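Local atomic coordinates of glycoside hydrolase family 81 (Clostridium thermocellum, PDB entry 6FOP), a protein that probably hydrolyses beta-1,3-glucans such as laminarin as part of the bacterium's cellulosome, and is deposited here as an engineered point mutant. Residues Y340-G343 / K344-K348; Y281-R285 / G286-T290; I25-T28 / S29-G33; N598-E601 / M602-E605. All blocks are in the same frame, centred on the assembly; numbering follows the deposited sequence. Where two conformers were deposited one is given.

Contacts 1 and 4 are short runs of alpha-helix, about two turns each, both mostly buried and both inside the family 81 C-terminal region. Their centres lie about 28 Å apart, on helices 339-359 and 592-606. Contact 1 packs a lysine chain against aromatic rings, whereas contact 4 spends two glutamates on a nickel ion. Contact 2 is the tight end of a beta hairpin. It is largely buried, and lies across the chain's centre from contact 1. Contact 3 is different. It is a loop turn at the surface, about 48 Å from contact 4 between centres, and a water bridges its two segments. No two of the four touch, and no helix or strand is shared between them.

Contact 1 of 4, residues Y340-G343 / K344-K348; sequences YWFG and KHLGK
Lys344 lays its aliphatic chain against the rings of Tyr340 and Trp341, one turn back in the same helix. With CG beside the backbone N (chi1 -77°), the lysine chain heads back toward the start of the helix. It runs alongside the indole, and both side chains point the same way. CD of Lys344 sits over the six-membered ring of Trp341, 4.0 Å from its centroid, as a CH-pi contact. CG of Lys344 makes a second CH-pi contact over a face of the Tyr340 ring, 4.3 Å from that centroid. The closest approach to the phenol is from Lys344 CD to Tyr340 CE2, 3.4 Å. Bends at chi3 and chi4 turn the ammonium end aside, to a salt bridge with Glu641. The two rings meet each other: Tyr340 CD2 lies over the same indole face as the lysine CD, and Trp341 CD1 comes to the edge of the phenol. Tyr340 OH bonds to Glu496 and Trp341 NE1 to Tyr407, which probably limits how far either ring can turn. Further round the helix, Leu346 CD1 meets the edge of the Phe342 ring, 3.9 Å from Phe342 CD1. The backbone bond from Lys344 N to Tyr340 O is 2.9 Å. Such i+4 to i bonds, with side chains packing three and four residues apart, mark an alpha-helix, here helix 339-359, consistent with the (alpha/alpha)6 barrel of the family 81 C-terminal domain.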
loop_
_atom_site.group_PDB
_atom_site.type_symbol
_atom_site.label_atom_id
_atom_site.label_comp_id
_atom_site.label_asym_id
_atom_site.label_seq_id
_atom_site.Cartn_x
_atom_site.Cartn_y
_atom_site.Cartn_z
ATOM N N TYR A 340 1.006 18.737 -2.881
ATOM C CA TYR A 340 2.058 17.989 -2.229
ATOM C C TYR A 340 2.897 18.866 -1.264
ATOM O O TYR A 340 3.059 18.548 -0.083
ATOM C CB TYR A 340 2.972 17.276 -3.228
ATOM C CG TYR A 340 4.022 16.463 -2.515
ATOM C CD1 TYR A 340 3.691 15.325 -1.804
ATOM C CD2 TYR A 340 5.328 16.904 -2.466
ATOM C CE1 TYR A 340 4.636 14.627 -1.093
ATOM C CE2 TYR A 340 6.275 16.224 -1.756
ATOM C CZ TYR A 340 5.933 15.085 -1.074
ATOM O OH TYR A 340 6.865 14.407 -0.386
ATOM N N TRP A 341 3.420 19.960 -1.795
ATOM C CA TRP A 341 4.295 20.809 -0.992
ATOM C C TRP A 341 3.473 21.536 0.080
ATOM O O TRP A 341 3.979 21.762 1.173
ATOM C CB TRP A 341 5.114 21.741 -1.915
ATOM C CG TRP A 341 6.194 20.973 -2.607
ATOM C CD1 TRP A 341 6.168 20.472 -3.877
ATOM C CD2 TRP A 341 7.421 20.538 -2.029
ATOM N NE1 TRP A 341 7.287 19.740 -4.116
ATOM C CE2 TRP A 341 8.097 19.784 -3.012
ATOM C CE3 TRP A 341 8.030 20.736 -0.788
ATOM C CZ2 TRP A 341 9.333 19.204 -2.783
ATOM C CZ3 TRP A 341 9.260 20.193 -0.578
ATOM C CH2 TRP A 341 9.902 19.416 -1.567
ATOM N N PHE A 342 2.219 21.881 -0.212
ATOM C CA PHE A 342 1.364 22.470 0.813
ATOM C C PHE A 342 1.171 21.445 1.915
ATOM O O PHE A 342 1.246 21.760 3.104
ATOM C CB PHE A 342 0.029 22.935 0.246
ATOM C CG PHE A 342 -0.584 24.048 1.057
ATOM C CD1 PHE A 342 -1.184 23.780 2.244
ATOM C CD2 PHE A 342 -0.482 25.372 0.644
ATOM C CE1 PHE A 342 -1.677 24.804 3.042
ATOM C CE2 PHE A 342 -0.990 26.411 1.424
ATOM C CZ PHE A 342 -1.578 26.113 2.627
ATOM N N GLY A 343 0.930 20.190 1.515
ATOM C CA GLY A 343 0.850 19.122 2.493
ATOM C C GLY A 343 2.078 19.004 3.371
ATOM O O GLY A 343 1.981 18.890 4.612
ATOM N N LYS A 344 3.250 18.957 2.749
ATOM C CA LYS A 344 4.488 18.865 3.534
ATOM C C LYS A 344 4.546 19.954 4.616
ATOM O O LYS A 344 4.941 19.687 5.741
ATOM C CB LYS A 344 5.754 18.942 2.666
ATOM C CG LYS A 344 6.071 17.643 1.913
ATOM C CD LYS A 344 7.359 17.681 1.140
ATOM C CE LYS A 344 8.629 17.729 1.963
ATOM N NZ LYS A 344 9.079 16.448 2.583
ATOM N N HIS A 345 4.131 21.169 4.249
ATOM C CA HIS A 345 4.114 22.265 5.203
ATOM C C HIS A 345 3.109 22.004 6.331
ATOM O O HIS A 345 3.407 22.224 7.504
ATOM C CB HIS A 345 3.818 23.568 4.473
ATOM C CG HIS A 345 3.809 24.762 5.363
ATOM N ND1 HIS A 345 4.965 25.353 5.804
ATOM C CD2 HIS A 345 2.792 25.463 5.913
ATOM C CE1 HIS A 345 4.662 26.364 6.589
ATOM N NE2 HIS A 345 3.353 26.456 6.673
ATOM N N LEU A 346 1.907 21.553 5.975
ATOM C CA LEU A 346 0.891 21.228 6.985
ATOM C C LEU A 346 1.375 20.130 7.941
ATOM O O LEU A 346 1.108 20.180 9.142
ATOM C CB LEU A 346 -0.408 20.784 6.346
ATOM C CG LEU A 346 -1.220 21.901 5.703
ATOM C CD1 LEU A 346 -2.401 21.288 4.933
ATOM C CD2 LEU A 346 -1.731 22.912 6.734
ATOM N N GLY A 347 2.140 19.162 7.418
ATOM C CA GLY A 347 2.702 18.125 8.276
ATOM C C GLY A 347 3.721 18.699 9.274
ATOM O O GLY A 347 3.751 18.321 10.443
ATOM N N LYS A 348 4.565 19.609 8.784
ATOM C CA LYS A 348 5.547 20.298 9.620
ATOM C C LYS A 348 4.831 21.011 10.788
ATOM O O LYS A 348 5.255 20.887 11.947
ATOM C CB LYS A 348 6.342 21.275 8.763
ATOM C CG LYS A 348 7.414 21.993 9.530
ATOM C CD LYS A 348 8.409 22.714 8.662
ATOM C CE LYS A 348 7.891 23.609 7.617
ATOM N NZ LYS A 348 9.097 24.075 6.827
#

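Contact 2 of 4, residues Y281-R285 / G286-T290; sequences YSTLR and GIMKT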
loop_
_atom_site.group_PDB
_atom_site.type_symbol
_atom_site.label_atom_id
_atom_site.label_comp_id
_atom_site.label_asym_id
_atom_site.label_seq_id
_atom_site.Cartn_x
_atom_site.Cartn_y
_atom_site.Cartn_z
ATOM N N TYR A 281 6.320 -21.304 -4.546
ATOM C CA TYR A 281 6.824 -20.597 -5.722
ATOM C C TYR A 281 7.893 -19.612 -5.305
ATOM O O TYR A 281 7.714 -18.887 -4.304
ATOM C CB TYR A 281 5.711 -19.855 -6.456
ATOM C CG TYR A 281 4.615 -20.771 -6.968
ATOM C CD1 TYR A 281 4.782 -21.469 -8.154
ATOM C CD2 TYR A 281 3.468 -20.993 -6.233
ATOM C CE1 TYR A 281 3.794 -22.324 -8.618
ATOM C CE2 TYR A 281 2.477 -21.851 -6.698
ATOM C CZ TYR A 281 2.676 -22.542 -7.877
ATOM O OH TYR A 281 1.675 -23.371 -8.327
ATOM N N SER A 282 8.980 -19.560 -6.057
ATOM C CA SER A 282 9.994 -18.554 -5.847
ATOM C C SER A 282 9.656 -17.347 -6.692
ATOM O O SER A 282 9.594 -17.419 -7.914
ATOM C CB SER A 282 11.354 -19.108 -6.240
ATOM O OG SER A 282 12.347 -18.117 -6.075
ATOM N N THR A 283 9.376 -16.230 -6.019
ATOM C CA THR A 283 8.919 -15.010 -6.661
ATOM C C THR A 283 9.767 -13.823 -6.252
ATOM O O THR A 283 10.615 -13.893 -5.366
ATOM C CB THR A 283 7.448 -14.692 -6.288
ATOM O OG1 THR A 283 7.382 -14.064 -4.990
ATOM C CG2 THR A 283 6.558 -15.932 -6.333
ATOM N N LEU A 284 9.518 -12.708 -6.922
ATOM C CA LEU A 284 10.216 -11.473 -6.611
ATOM C C LEU A 284 9.998 -11.049 -5.159
ATOM O O LEU A 284 10.899 -10.415 -4.569
ATOM C CB LEU A 284 9.718 -10.370 -7.536
ATOM C CG LEU A 284 10.443 -9.043 -7.444
ATOM C CD1 LEU A 284 11.879 -9.168 -7.936
ATOM C CD2 LEU A 284 9.703 -8.008 -8.244
ATOM N N ARG A 285 8.848 -11.409 -4.592
ATOM C CA ARG A 285 8.481 -11.082 -3.202
ATOM C C ARG A 285 8.969 -12.108 -2.186
ATOM O O ARG A 285 8.601 -12.063 -1.020
ATOM C CB ARG A 285 6.955 -10.902 -3.085
ATOM C CG ARG A 285 6.391 -9.714 -3.843
ATOM C CD ARG A 285 6.580 -8.380 -3.114
ATOM N NE ARG A 285 5.952 -7.328 -3.903
ATOM C CZ ARG A 285 6.458 -6.769 -4.999
ATOM N NH1 ARG A 285 7.744 -6.947 -5.361
ATOM N NH2 ARG A 285 5.688 -5.999 -5.751
ATOM N N GLY A 286 9.836 -13.023 -2.610
ATOM C CA GLY A 286 10.236 -14.132 -1.758
ATOM C C GLY A 286 9.473 -15.397 -2.095
ATOM O O GLY A 286 8.806 -15.508 -3.142
ATOM N N ILE A 287 9.520 -16.345 -1.176
ATOM C CA ILE A 287 8.817 -17.595 -1.359
ATOM C C ILE A 287 7.337 -17.349 -1.079
ATOM O O ILE A 287 6.978 -16.787 -0.031
ATOM C CB ILE A 287 9.331 -18.665 -0.381
ATOM C CG1 ILE A 287 10.796 -18.986 -0.663
ATOM C CG2 ILE A 287 8.465 -19.912 -0.391
ATOM C CD1 ILE A 287 11.107 -19.537 -2.023
ATOM N N MET A 288 6.489 -17.749 -2.027
ATOM C CA MET A 288 5.048 -17.828 -1.810
ATOM C C MET A 288 4.724 -19.245 -1.401
ATOM O O MET A 288 5.072 -20.186 -2.112
ATOM C CB MET A 288 4.231 -17.413 -3.042
ATOM C CG MET A 288 4.339 -15.933 -3.343
ATOM S SD MET A 288 3.330 -15.371 -4.724
ATOM C CE MET A 288 1.788 -14.933 -3.902
ATOM N N LYS A 289 4.089 -19.397 -0.253
ATOM C CA LYS A 289 3.544 -20.673 0.179
ATOM C C LYS A 289 2.156 -20.844 -0.407
ATOM O O LYS A 289 1.580 -19.921 -0.980
ATOM C CB LYS A 289 3.540 -20.794 1.712
ATOM C CG LYS A 289 4.937 -20.797 2.306
ATOM C CD LYS A 289 4.877 -21.122 3.807
ATOM C CE LYS A 289 6.259 -21.116 4.410
ATOM N NZ LYS A 289 6.180 -21.441 5.863
ATOM N N THR A 290 1.633 -22.057 -0.292
ATOM C CA THR A 290 0.297 -22.341 -0.773
ATOM C C THR A 290 -0.549 -23.001 0.296
ATOM O O THR A 290 -0.052 -23.720 1.170
ATOM C CB THR A 290 0.315 -23.217 -2.034
ATOM O OG1 THR A 290 0.968 -24.468 -1.783
ATOM C CG2 THR A 290 0.931 -22.495 -3.209
#
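Residues 281-283 and 286-290 pair antiparallel, with Tyr281 and Met288 as one hydrogen-bonded pair and Thr283 and Gly286 as the next, closed by a type I turn. Met288 N reaches Tyr281 O at 2.8 Å, and Tyr281 N returns to Met288 O at 3.0 Å. At the turn, Gly286 N meets Thr283 O from above the carbonyl plane. Gly286 O is gripped twice, by Thr283 N at 3.0 Å and by Thr283 OG1 at 2.7 Å. The hydroxyl can do this because chi1 of 80° sets OG1 between the backbone N and the carbonyl carbon. It also accepts a weak bond from Arg285 N. This is a beta hairpin with a two-residue loop, Leu284 and Arg285, in a three-stranded sheet, with strand 280-283 at the edge and 286-292 in the middle. Gly286 takes a positive phi (99°) at the turn's last position. On the face of Tyr281, Thr283 and Met288, Thr283 CG2 touches Met288 SD at 3.7 Å, the side chains crossing at about a right angle. Thr290 CG2 approaches Tyr281 CE2 to 3.9 Å. On the other face, Ile287 CD1 reaches over Ser282 CA. Arg285 leads away to a salt bridge with Glu474, and Tyr281 OH bonds to Val205 O.

Contact 3 of 4, residues I25-T28 / S29-G33; sequences IYKT and SNLQG
A type I beta turn from Thr28 to Leu31 reverses the chain in the surface loop that precedes helix 43-46. Leu31 N closes it on Thr28 O at 3.2 Å. The bond is fairly straight at its hydrogen (160°), yet the donor stands well above the carbonyl plane. The hydroxyl of Thr28 adds a second bond. It accepts from Asn30 N at 3.0 Å, and this bond is more bent. Chi1 of 73° places OG1 between the backbone N and the carbonyl carbon, which lets OG1 meet the amide of Asn30. Asn30 CB packs against the same oxygen. Asp105 OD1 bonds both Thr28 OG1 and Asn30 ND2, and so ties the turn to strand 103-107. Elsewhere, the side chains of Lys27 and Leu31 cross at about a right angle, with Lys27 CB 3.8 Å from Leu31 CD2. Both also touch Leu45 of helix 43-46. Beyond this contact the lysine stays extended until a bend at chi4, which brings NZ to a bound water. The water accepts from Lys27 NZ at 2.9 Å. It donates to Thr28 O at 2.9 Å and to Leu31 O at 2.7 Å. One water therefore joins the two ends of the turn to the lysine. The bond from the threonine hydroxyl to the amide two residues on is that of an ST turn, set here on a type I beta turn.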
loop_
_atom_site.group_PDB
_atom_site.type_symbol
_atom_site.label_atom_id
_atom_site.label_comp_id
_atom_site.label_asym_id
_atom_site.label_seq_id
_atom_site.Cartn_x
_atom_site.Cartn_y
_atom_site.Cartn_z
ATOM N N ILE A 25 -11.613 5.319 -20.996
ATOM C CA ILE A 25 -11.472 4.281 -19.975
ATOM C C ILE A 25 -11.831 2.944 -20.603
ATOM O O ILE A 25 -12.967 2.733 -21.038
ATOM C CB ILE A 25 -12.332 4.535 -18.729
ATOM C CG1 ILE A 25 -12.058 5.935 -18.163
ATOM C CG2 ILE A 25 -12.005 3.495 -17.650
ATOM C CD1 ILE A 25 -12.832 6.280 -16.912
ATOM N N TYR A 26 -10.853 2.037 -20.659
ATOM C CA TYR A 26 -11.016 0.733 -21.295
ATOM C C TYR A 26 -11.677 -0.213 -20.286
ATOM O O TYR A 26 -11.052 -1.062 -19.641
ATOM C CB TYR A 26 -9.672 0.215 -21.867
ATOM C CG TYR A 26 -9.241 0.983 -23.082
ATOM C CD1 TYR A 26 -9.728 0.641 -24.350
ATOM C CD2 TYR A 26 -8.361 2.077 -22.979
ATOM C CE1 TYR A 26 -9.355 1.366 -25.473
ATOM C CE2 TYR A 26 -7.980 2.804 -24.104
ATOM C CZ TYR A 26 -8.477 2.435 -25.350
ATOM O OH TYR A 26 -8.110 3.132 -26.474
ATOM N N LYS A 27 -12.991 -0.009 -20.165
ATOM C CA LYS A 27 -13.859 -0.788 -19.311
ATOM C C LYS A 27 -15.086 -1.205 -20.128
ATOM O O LYS A 27 -15.419 -0.578 -21.146
ATOM C CB LYS A 27 -14.288 -0.008 -18.050
ATOM C CG LYS A 27 -15.072 1.266 -18.312
ATOM C CD LYS A 27 -15.490 1.916 -17.006
ATOM C CE LYS A 27 -15.922 3.356 -17.196
ATOM N NZ LYS A 27 -17.185 3.448 -17.951
ATOM N N THR A 28 -15.734 -2.261 -19.667
ATOM C CA THR A 28 -17.015 -2.672 -20.223
ATOM C C THR A 28 -18.144 -1.986 -19.498
ATOM O O THR A 28 -17.945 -1.365 -18.467
ATOM C CB THR A 28 -17.289 -4.201 -20.095
ATOM O OG1 THR A 28 -17.590 -4.487 -18.720
ATOM C CG2 THR A 28 -16.092 -5.025 -20.561
ATOM N N SER A 29 -19.358 -2.161 -20.011
ATOM C CA SER A 29 -20.549 -1.622 -19.355
ATOM C C SER A 29 -20.852 -2.279 -17.999
ATOM O O SER A 29 -21.657 -1.764 -17.242
ATOM C CB SER A 29 -21.769 -1.750 -20.271
ATOM O OG SER A 29 -21.992 -3.101 -20.609
ATOM N N ASN A 30 -20.229 -3.415 -17.696
ATOM C CA ASN A 30 -20.427 -4.044 -16.400
ATOM C C ASN A 30 -19.651 -3.395 -15.257
ATOM O O ASN A 30 -19.968 -3.658 -14.106
ATOM C CB ASN A 30 -20.116 -5.539 -16.475
ATOM C CG ASN A 30 -21.069 -6.269 -17.405
ATOM O OD1 ASN A 30 -22.294 -6.085 -17.325
ATOM N ND2 ASN A 30 -20.522 -7.112 -18.280
ATOM N N LEU A 31 -18.626 -2.609 -15.566
ATOM C CA LEU A 31 -17.818 -1.968 -14.524
ATOM C C LEU A 31 -18.468 -0.621 -14.212
ATOM O O LEU A 31 -18.304 0.343 -14.954
ATOM C CB LEU A 31 -16.363 -1.822 -14.969
ATOM C CG LEU A 31 -15.391 -1.435 -13.851
ATOM C CD1 LEU A 31 -15.110 -2.636 -12.972
ATOM C CD2 LEU A 31 -14.098 -0.874 -14.396
ATOM N N GLN A 32 -19.217 -0.573 -13.117
ATOM C CA GLN A 32 -20.040 0.584 -12.758
ATOM C C GLN A 32 -19.483 1.288 -11.527
ATOM O O GLN A 32 -18.780 0.696 -10.727
ATOM C CB GLN A 32 -21.475 0.138 -12.490
ATOM C CG GLN A 32 -22.163 -0.540 -13.678
ATOM C CD GLN A 32 -23.610 -0.864 -13.400
ATOM O OE1 GLN A 32 -23.931 -1.701 -12.543
ATOM N NE2 GLN A 32 -24.500 -0.205 -14.118
ATOM N N GLY A 33 -19.865 2.550 -11.377
ATOM C CA GLY A 33 -19.356 3.391 -10.316
ATOM C C GLY A 33 -17.918 3.805 -10.532
ATOM O O GLY A 33 -17.326 3.602 -11.590
HETATM O O HOH W 1 -18.857 1.162 -17.497
#

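Contact 4 of 4, residues N598-E601 / M602-E605; sequences NYEE and MLRE. With NI (nickel (II) ion), chain B.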
loop_
_atom_site.group_PDB
_atom_site.type_symbol
_atom_site.label_atom_id
_atom_site.label_comp_id
_atom_site.label_asym_id
_atom_site.label_seq_id
_atom_site.Cartn_x
_atom_site.Cartn_y
_atom_site.Cartn_z
ATOM N N ASN A 598 21.308 -0.503 8.609
ATOM C CA ASN A 598 20.779 0.355 7.541
ATOM C C ASN A 598 21.567 1.665 7.478
ATOM O O ASN A 598 22.023 2.098 6.404
ATOM C CB ASN A 598 19.264 0.542 7.745
ATOM C CG ASN A 598 18.645 1.479 6.745
ATOM O OD1 ASN A 598 18.972 2.667 6.685
ATOM N ND2 ASN A 598 17.679 0.965 5.968
ATOM N N TYR A 599 21.730 2.308 8.633
ATOM C CA TYR A 599 22.506 3.542 8.723
ATOM C C TYR A 599 23.953 3.362 8.289
ATOM O O TYR A 599 24.468 4.191 7.519
ATOM C CB TYR A 599 22.393 4.093 10.141
ATOM C CG TYR A 599 23.144 5.371 10.419
ATOM C CD1 TYR A 599 22.540 6.618 10.229
ATOM C CD2 TYR A 599 24.425 5.345 10.954
ATOM C CE1 TYR A 599 23.234 7.786 10.526
ATOM C CE2 TYR A 599 25.092 6.504 11.283
ATOM C CZ TYR A 599 24.508 7.728 11.015
ATOM O OH TYR A 599 25.184 8.890 11.349
ATOM N N GLU A 600 24.585 2.267 8.726
ATOM C CA GLU A 600 25.979 2.012 8.339
ATOM C C GLU A 600 26.114 1.701 6.846
ATOM O O GLU A 600 27.080 2.129 6.225
ATOM C CB GLU A 600 26.614 0.932 9.211
ATOM C CG GLU A 600 26.833 1.353 10.672
ATOM C CD GLU A 600 27.842 2.492 10.877
ATOM O OE1 GLU A 600 28.811 2.605 10.106
ATOM O OE2 GLU A 600 27.658 3.296 11.824
ATOM N N GLU A 601 25.114 1.013 6.264
ATOM C CA GLU A 601 25.146 0.821 4.811
ATOM C C GLU A 601 25.086 2.178 4.102
ATOM O O GLU A 601 25.810 2.442 3.147
ATOM C CB GLU A 601 23.965 -0.024 4.332
ATOM C CG GLU A 601 23.773 0.023 2.821
ATOM C CD GLU A 601 22.642 -0.819 2.268
ATOM O OE1 GLU A 601 22.696 -2.042 2.419
ATOM O OE2 GLU A 601 21.702 -0.245 1.668
ATOM N N MET A 602 24.163 3.023 4.552
ATOM C CA MET A 602 23.999 4.364 3.987
ATOM C C MET A 602 25.320 5.161 4.019
ATOM O O MET A 602 25.712 5.761 3.010
ATOM C CB MET A 602 22.844 5.083 4.731
ATOM C CG MET A 602 22.590 6.529 4.330
ATOM S SD MET A 602 23.685 7.738 5.100
ATOM C CE MET A 602 23.292 7.460 6.823
ATOM N N LEU A 603 26.030 5.110 5.141
ATOM C CA LEU A 603 27.319 5.795 5.257
ATOM C C LEU A 603 28.344 5.247 4.259
ATOM O O LEU A 603 29.056 6.022 3.588
ATOM C CB LEU A 603 27.872 5.675 6.676
ATOM C CG LEU A 603 27.132 6.382 7.804
ATOM C CD1 LEU A 603 27.919 6.185 9.086
ATOM C CD2 LEU A 603 26.956 7.863 7.499
ATOM N N ARG A 604 28.434 3.915 4.191
ATOM C CA ARG A 604 29.362 3.282 3.259
ATOM C C ARG A 604 29.081 3.704 1.818
ATOM O O ARG A 604 29.976 4.002 1.044
ATOM C CB ARG A 604 29.298 1.766 3.372
ATOM C CG ARG A 604 29.957 1.189 4.602
ATOM C CD ARG A 604 30.219 -0.300 4.410
ATOM N NE ARG A 604 28.979 -1.044 4.175
ATOM C CZ ARG A 604 28.125 -1.450 5.122
ATOM N NH1 ARG A 604 28.343 -1.191 6.406
ATOM N NH2 ARG A 604 27.041 -2.129 4.777
ATOM N N GLU A 605 27.797 3.724 1.473
ATOM C CA GLU A 605 27.381 4.093 0.127
ATOM C C GLU A 605 27.633 5.561 -0.180
ATOM O O GLU A 605 27.926 5.912 -1.320
ATOM C CB GLU A 605 25.917 3.714 -0.098
ATOM C CG GLU A 605 25.713 2.208 -0.049
ATOM C CD GLU A 605 24.276 1.757 0.083
ATOM O OE1 GLU A 605 23.392 2.496 0.598
ATOM O OE2 GLU A 605 24.029 0.581 -0.244
HETATM NI NI NI B . 21.685 1.613 0.931
#
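Metal bonds carry the main link between Glu601 and Glu605, one helical turn apart. Glu601 OE2 and Glu605 OE1 each bind the nickel ion at 2.0 Å. The glutamates reach it by different routes: CG of Glu601 is anti to the backbone N (chi1 166°), while CG of Glu605 lies beside it (chi1 -65°). Their carboxylate planes stand 49° apart. The two OE2 atoms come within 3.1 Å of each other, a closeness of like charges that the nickel probably offsets. The outer oxygens are held too, Glu601 OE1 by Asn550 N and Glu605 OE2 by His549.

Backbone hydrogen bonds fix the spacing, as from Glu605 N to Glu601 O at 2.9 Å.

Apolar contacts join Tyr599 to Met602 and Leu603. Tyr599 CE2 meets Leu603 CD1 at 3.6 Å, with Leu603 CG over a ring face. Met602 bends twice to bring CE to Tyr599 CD1, also 3.6 Å away.

Of the charged groups, Arg604 folds back and lays its guanidinium face over Glu600 O and Glu601 CA.

His562 and His574 complete the site, and Asn598 OD1 bonds His574 ND1 from the second shell. Two glutamates at i and i+4 on one helix, joined by two histidines, make up this nickel site.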